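Local coordinates for increased sodium tolerance protein 1 (Saccharomyces cerevisiae, PDB 3GGY) that regulates the recruitment of the ATPase VPS4 to ESCRT-III in multivesicular body sorting, and is represented here by its ESCRT-III-like N-terminal domain, at residues A[91-94]-A[95-99]; A[99-103]-A[104-108]. All blocks are in the same frame, centred on the assembly; numbering follows the deposited sequence.

Contact 1 of 2, residues A[91-94]-A[95-99]; sequences STEE and QLVKE
Helix 93-99 starts with three successive backbone bonds of the i to i+4 kind, Leu96 N to Thr92 O, Val97 N to Glu93 O (2.9 Å) and Lys98 N to Glu94 O, with Thr92 at the N-cap. Thr92 and Gln95 form a capping box. Thr92 OG1 lies between its own backbone N and carbonyl carbon (chi1 71°) and accepts a weak but fairly straight bond from Gln95 N at 3.3 Å. In return the Gln95 side chain runs back past Thr92 at about a right angle. Its CG comes 3.1 Å from Thr92 OG1, and its amide oxygen OE1 is gripped by two backbone N-H groups: Ser91 N at 2.9 Å, nearly along the C=O axis, and Thr92 N at 3.1 Å, with the donor tilted from the carbonyl plane. The last peptides before the helix thus find an acceptor in a side chain. Glu94 bends at chi2 (73°) toward Lys98, one turn further along, and crosses the extended Lys98 chain at a slant, Glu94 OE1 coming 3.1 Å from Lys98 CD. On this exposed flank Glu94 OE2 makes a salt bridge with Lys98 NZ at 3.3 Å, the hydrogen bond within it weak. Glu93 CG and Val97 CG2 lie side by side, and the Glu93 carboxylate continues to a salt bridge with Arg110. The capping box thus opens a short helix whose inner side, through Leu96 and Val97, rests on Ile105, Asn106 and Arg110 of helix 105-115, with Phe140 of helix 138-147 touching Glu93 and Leu96.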
ATOM      1  N   SER A  91      12.475  23.848  -1.202  1.00 26.44           N
ATOM      2  CA  SER A  91      12.962  24.093   0.150  1.00 26.35           C
ATOM      3  C   SER A  91      11.851  24.419   1.144  1.00 24.31           C
ATOM      4  O   SER A  91      12.082  24.439   2.354  1.00 24.05           O
ATOM      5  CB  SER A  91      13.988  25.231   0.137  1.00 29.54           C
ATOM      6  OG  SER A  91      13.424  26.419  -0.397  1.00 31.96           O
ATOM      7  N   THR A  92      10.652  24.678   0.636  1.00 23.86           N
ATOM      8  CA  THR A  92       9.519  24.996   1.501  1.00 22.42           C
ATOM      9  C   THR A  92       8.248  24.278   1.079  1.00 22.28           C
ATOM     10  O   THR A  92       8.071  23.913  -0.088  1.00 19.99           O
ATOM     11  CB  THR A  92       9.208  26.509   1.513  1.00 23.88           C
ATOM     12  OG1 THR A  92       8.649  26.893   0.249  1.00 23.49           O
ATOM     13  CG2 THR A  92      10.468  27.312   1.778  1.00 24.24           C
ATOM     14  N   GLU A  93       7.355  24.096   2.044  1.00 21.17           N
ATOM     15  CA  GLU A  93       6.088  23.433   1.801  1.00 20.04           C
ATOM     16  C   GLU A  93       5.200  24.247   0.864  1.00 20.54           C
ATOM     17  O   GLU A  93       4.421  23.689   0.098  1.00 20.49           O
ATOM     18  CB  GLU A  93       5.377  23.185   3.136  1.00 19.44           C
ATOM     19  CG  GLU A  93       4.042  22.505   3.000  1.00 18.87           C
ATOM     20  CD  GLU A  93       3.548  21.912   4.303  1.00 18.14           C
ATOM     21  OE1 GLU A  93       4.160  22.172   5.367  1.00 19.75           O
ATOM     22  OE2 GLU A  93       2.539  21.183   4.261  1.00 18.72           O
ATOM     23  N   GLU A  94       5.322  25.571   0.922  1.00 22.08           N
ATOM     24  CA  GLU A  94       4.530  26.434   0.055  1.00 24.80           C
ATOM     25  C   GLU A  94       4.850  26.107  -1.400  1.00 24.29           C
ATOM     26  O   GLU A  94       3.954  25.992  -2.235  1.00 25.22           O
ATOM     27  CB  GLU A  94       4.850  27.907   0.335  1.00 27.49           C
ATOM     28  CG  GLU A  94       4.257  28.891  -0.675  1.00 33.66           C
ATOM     29  CD  GLU A  94       2.754  29.063  -0.541  1.00 36.81           C
ATOM     30  OE1 GLU A  94       2.020  28.055  -0.610  1.00 40.41           O
ATOM     31  OE2 GLU A  94       2.301  30.215  -0.376  1.00 38.19           O
ATOM     32  N   GLN A  95       6.136  25.954  -1.698  1.00 25.43           N
ATOM     33  CA  GLN A  95       6.562  25.632  -3.055  1.00 25.88           C
ATOM     34  C   GLN A  95       5.990  24.283  -3.478  1.00 25.52           C
ATOM     35  O   GLN A  95       5.447  24.138  -4.572  1.00 25.38           O
ATOM     36  CB  GLN A  95       8.088  25.585  -3.133  1.00 28.25           C
ATOM     37  CG  GLN A  95       8.774  26.916  -2.866  1.00 30.47           C
ATOM     38  CD  GLN A  95      10.285  26.798  -2.894  1.00 31.81           C
ATOM     39  OE1 GLN A  95      10.869  26.007  -2.156  1.00 31.69           O
ATOM     40  NE2 GLN A  95      10.925  27.586  -3.747  1.00 32.51           N
ATOM     41  N   LEU A  96       6.108  23.300  -2.593  1.00 23.63           N
ATOM     42  CA  LEU A  96       5.613  21.962  -2.869  1.00 21.98           C
ATOM     43  C   LEU A  96       4.128  21.955  -3.222  1.00 22.49           C
ATOM     44  O   LEU A  96       3.721  21.353  -4.212  1.00 23.30           O
ATOM     45  CB  LEU A  96       5.860  21.062  -1.653  1.00 20.04           C
ATOM     46  CG  LEU A  96       5.540  19.574  -1.787  1.00 20.87           C
ATOM     47  CD1 LEU A  96       6.458  18.940  -2.822  1.00 18.08           C
ATOM     48  CD2 LEU A  96       5.717  18.899  -0.436  1.00 17.88           C
ATOM     49  N   VAL A  97       3.322  22.647  -2.421  1.00 23.36           N
ATOM     50  CA  VAL A  97       1.881  22.682  -2.631  1.00 24.84           C
ATOM     51  C   VAL A  97       1.388  23.564  -3.776  1.00 28.73           C
ATOM     52  O   VAL A  97       0.424  23.212  -4.457  1.00 30.71           O
ATOM     53  CB  VAL A  97       1.156  23.106  -1.331  1.00 25.40           C
ATOM     54  CG1 VAL A  97      -0.341  23.173  -1.561  1.00 25.42           C
ATOM     55  CG2 VAL A  97       1.467  22.112  -0.222  1.00 20.84           C
ATOM     56  N   LYS A  98       2.042  24.697  -3.999  1.00 29.79           N
ATOM     57  CA  LYS A  98       1.609  25.598  -5.061  1.00 32.58           C
ATOM     58  C   LYS A  98       2.292  25.399  -6.408  1.00 32.98           C
ATOM     59  O   LYS A  98       1.677  25.617  -7.452  1.00 35.56           O
ATOM     60  CB  LYS A  98       1.768  27.052  -4.612  1.00 32.63           C
ATOM     61  CG  LYS A  98       0.789  27.453  -3.522  1.00 34.39           C
ATOM     62  CD  LYS A  98       0.777  28.952  -3.287  1.00 35.69           C
ATOM     63  CE  LYS A  98      -0.320  29.330  -2.304  1.00 35.63           C
ATOM     64  NZ  LYS A  98      -0.447  30.803  -2.143  1.00 38.79           N
ATOM     65  N   GLU A  99       3.554  24.981  -6.389  1.00 34.05           N
ATOM     66  CA  GLU A  99       4.311  24.776  -7.620  1.00 33.99           C
ATOM     67  C   GLU A  99       4.441  23.321  -8.074  1.00 33.95           C
ATOM     68  O   GLU A  99       4.763  23.064  -9.231  1.00 33.28           O
ATOM     69  CB  GLU A  99       5.717  25.373  -7.474  1.00 36.16           C
ATOM     70  CG  GLU A  99       5.772  26.891  -7.558  1.00 38.07           C
ATOM     71  CD  GLU A  99       7.125  27.446  -7.148  1.00 39.90           C
ATOM     72  OE1 GLU A  99       8.157  26.932  -7.635  1.00 40.90           O
ATOM     73  OE2 GLU A  99       7.153  28.400  -6.343  1.00 41.04           O
TER

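Contact 2 of 2, residues A[99-103]-A[104-108]; sequences EHMDD and GINEA
Asp103 and Ile105 meet where the loop after helix 93-99 turns into helix 105-115. Asp103 immediately precedes Gly104, the N-cap residue, and its CB lies against Gly104 N. From CB the side chain rises between the backbone N and carbonyl carbon (chi1 47°), which brings the carboxylate to the start of the helix. Asp103 CG lies 3.6 Å from Ile105 CD1. OD1 takes Ile105 N at 3.0 Å, on its anti side and 16° out of the carboxylate plane. OD2 uses its syn lone pair for His100 ND1 at 2.7 Å, and the carboxylate carbon sits at the edge of the imidazole, in its plane. The bond holds the ring's rotation relative to Asp103, and His100 CB lies beside Ile105 CB. His100 O meanwhile receives Asn106 N at 3.0 Å in a nearly straight bond. Met101, bent twice, folds back so that SD accepts a weak hydrogen bond from Asn106 ND2 at 3.4 Å; that amide also bonds Asp150, and its oxygen bonds Arg110. A water accepts from Glu107 N at 2.9 Å and donates weakly to Met101 O. With an alanine at Asp103, Ile105 N and His100 ND1 would probably both lose their acceptor, and the imidazole would be likely to turn more freely. One carboxylate thus serves a peptide N-H of the helix's first turn and a histidine; its negative charge probably suits the positive end of the helix dipole and would favour a proton on ND1.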
ATOM      1  N   GLU A  99       3.554  24.981  -6.389  1.00 34.05           N
ATOM      2  CA  GLU A  99       4.311  24.776  -7.620  1.00 33.99           C
ATOM      3  C   GLU A  99       4.441  23.321  -8.074  1.00 33.95           C
ATOM      4  O   GLU A  99       4.763  23.064  -9.231  1.00 33.28           O
ATOM      5  CB  GLU A  99       5.717  25.373  -7.474  1.00 36.16           C
ATOM      6  CG  GLU A  99       5.772  26.891  -7.558  1.00 38.07           C
ATOM      7  CD  GLU A  99       7.125  27.446  -7.148  1.00 39.90           C
ATOM      8  OE1 GLU A  99       8.157  26.932  -7.635  1.00 40.90           O
ATOM      9  OE2 GLU A  99       7.153  28.400  -6.343  1.00 41.04           O
ATOM     10  N   HIS A 100       4.188  22.372  -7.178  1.00 32.97           N
ATOM     11  CA  HIS A 100       4.318  20.963  -7.529  1.00 32.68           C
ATOM     12  C   HIS A 100       3.082  20.111  -7.251  1.00 32.98           C
ATOM     13  O   HIS A 100       3.188  18.966  -6.813  1.00 31.78           O
ATOM     14  CB  HIS A 100       5.531  20.374  -6.806  1.00 32.38           C
ATOM     15  CG  HIS A 100       6.821  21.032  -7.176  1.00 32.28           C
ATOM     16  ND1 HIS A 100       7.414  20.856  -8.406  1.00 32.05           N
ATOM     17  CD2 HIS A 100       7.610  21.895  -6.493  1.00 32.72           C
ATOM     18  CE1 HIS A 100       8.515  21.584  -8.466  1.00 32.84           C
ATOM     19  NE2 HIS A 100       8.657  22.223  -7.319  1.00 31.88           N
ATOM     20  N   MET A 101       1.910  20.671  -7.512  1.00 34.38           N
ATOM     21  CA  MET A 101       0.653  19.963  -7.313  1.00 36.94           C
ATOM     22  C   MET A 101       0.275  19.397  -8.667  1.00 38.04           C
ATOM     23  O   MET A 101      -0.508  18.460  -8.783  1.00 38.67           O
ATOM     24  CB  MET A 101      -0.435  20.938  -6.847  1.00 40.37           C
ATOM     25  CG  MET A 101      -1.738  20.269  -6.439  1.00 44.17           C
ATOM     26  SD  MET A 101      -1.544  19.210  -4.988  1.00 49.63           S
ATOM     27  CE  MET A 101      -1.477  20.444  -3.663  1.00 48.44           C
ATOM     28  N   ASP A 102       0.848  20.001  -9.696  1.00 38.02           N
ATOM     29  CA  ASP A 102       0.585  19.590 -11.052  1.00 38.34           C
ATOM     30  C   ASP A 102       1.404  18.371 -11.464  1.00 36.09           C
ATOM     31  O   ASP A 102       0.852  17.397 -11.962  1.00 37.40           O
ATOM     32  CB  ASP A 102       0.856  20.744 -12.009  1.00 42.24           C
ATOM     33  CG  ASP A 102       0.403  20.441 -13.409  1.00 46.35           C
ATOM     34  OD1 ASP A 102       0.189  19.251 -13.716  1.00 48.98           O
ATOM     35  OD2 ASP A 102       0.266  21.388 -14.210  1.00 49.36           O
ATOM     36  N   ASP A 103       2.718  18.428 -11.266  1.00 32.85           N
ATOM     37  CA  ASP A 103       3.595  17.318 -11.624  1.00 29.22           C
ATOM     38  C   ASP A 103       3.389  16.102 -10.711  1.00 27.56           C
ATOM     39  O   ASP A 103       4.105  15.107 -10.817  1.00 24.54           O
ATOM     40  CB  ASP A 103       5.060  17.761 -11.573  1.00 30.31           C
ATOM     41  CG  ASP A 103       5.398  18.522 -10.305  1.00 31.68           C
ATOM     42  OD1 ASP A 103       4.955  18.101  -9.215  1.00 30.62           O
ATOM     43  OD2 ASP A 103       6.116  19.539 -10.394  1.00 31.82           O
ATOM     44  N   GLY A 104       2.414  16.202  -9.811  1.00 25.27           N
ATOM     45  CA  GLY A 104       2.102  15.106  -8.903  1.00 22.98           C
ATOM     46  C   GLY A 104       3.088  14.834  -7.783  1.00 20.29           C
ATOM     47  O   GLY A 104       2.933  13.861  -7.037  1.00 19.42           O
ATOM     48  N   ILE A 105       4.098  15.684  -7.647  1.00 17.70           N
ATOM     49  CA  ILE A 105       5.104  15.494  -6.611  1.00 17.00           C
ATOM     50  C   ILE A 105       4.536  15.651  -5.203  1.00 16.88           C
ATOM     51  O   ILE A 105       4.797  14.822  -4.330  1.00 15.57           O
ATOM     52  CB  ILE A 105       6.288  16.464  -6.813  1.00 18.04           C
ATOM     53  CG1 ILE A 105       7.002  16.119  -8.124  1.00 19.54           C
ATOM     54  CG2 ILE A 105       7.256  16.381  -5.636  1.00 18.82           C
ATOM     55  CD1 ILE A 105       8.142  17.054  -8.488  1.00 21.51           C
ATOM     56  N   ASN A 106       3.753  16.702  -4.981  1.00 15.88           N
ATOM     57  CA  ASN A 106       3.164  16.937  -3.658  1.00 13.76           C
ATOM     58  C   ASN A 106       2.475  15.678  -3.136  1.00 13.97           C
ATOM     59  O   ASN A 106       2.751  15.205  -2.029  1.00 13.40           O
ATOM     60  CB  ASN A 106       2.144  18.077  -3.731  1.00 13.50           C
ATOM     61  CG  ASN A 106       1.603  18.463  -2.366  1.00 12.10           C
ATOM     62  OD1 ASN A 106       2.364  18.754  -1.447  1.00 14.63           O
ATOM     63  ND2 ASN A 106       0.283  18.479  -2.233  1.00 14.06           N
ATOM     64  N   GLU A 107       1.576  15.148  -3.955  1.00 12.23           N
ATOM     65  CA  GLU A 107       0.810  13.954  -3.646  1.00 14.09           C
ATOM     66  C   GLU A 107       1.695  12.724  -3.442  1.00 13.73           C
ATOM     67  O   GLU A 107       1.502  11.958  -2.499  1.00 11.66           O
ATOM     68  CB  GLU A 107      -0.163  13.704  -4.795  1.00 19.10           C
ATOM     69  CG  GLU A 107      -1.076  12.525  -4.623  1.00 21.07           C
ATOM     70  CD  GLU A 107      -1.976  12.349  -5.823  1.00 24.24           C
ATOM     71  OE1 GLU A 107      -2.625  13.341  -6.228  1.00 27.36           O
ATOM     72  OE2 GLU A 107      -2.040  11.226  -6.358  1.00 23.46           O
ATOM     73  N   ALA A 108       2.663  12.540  -4.332  1.00 12.89           N
ATOM     74  CA  ALA A 108       3.554  11.391  -4.255  1.00 13.01           C
ATOM     75  C   ALA A 108       4.411  11.336  -2.989  1.00 12.44           C
ATOM     76  O   ALA A 108       4.465  10.304  -2.321  1.00 11.59           O
ATOM     77  CB  ALA A 108       4.451  11.347  -5.489  1.00 13.51           C
TER
HETATM   78  O   HOH W   1       0.615  16.445  -6.408  1.00 22.30           O

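Overall arrangement
Following the chain from the N terminus, contact 1 caps helix 93-99, and contact 2 then turns the chain out of that helix and starts helix 105-115. Both are local: contact 1 closes the first helical turn, contact 2 the loop from His100 to Asn106. They neither cross nor nest, but run in sequence and share Glu99, with centres about 9 Å apart. The loop between the two helices folds the second against the first, and where it leaves helix 93-99, Gln95 O comes 3.7 Å from His100 CD2. Ile105 also reaches Leu79 and Leu80, so helix 105-115 bridges helix 93-99 to the long helix 50-82 of this ESCRT-III-like domain.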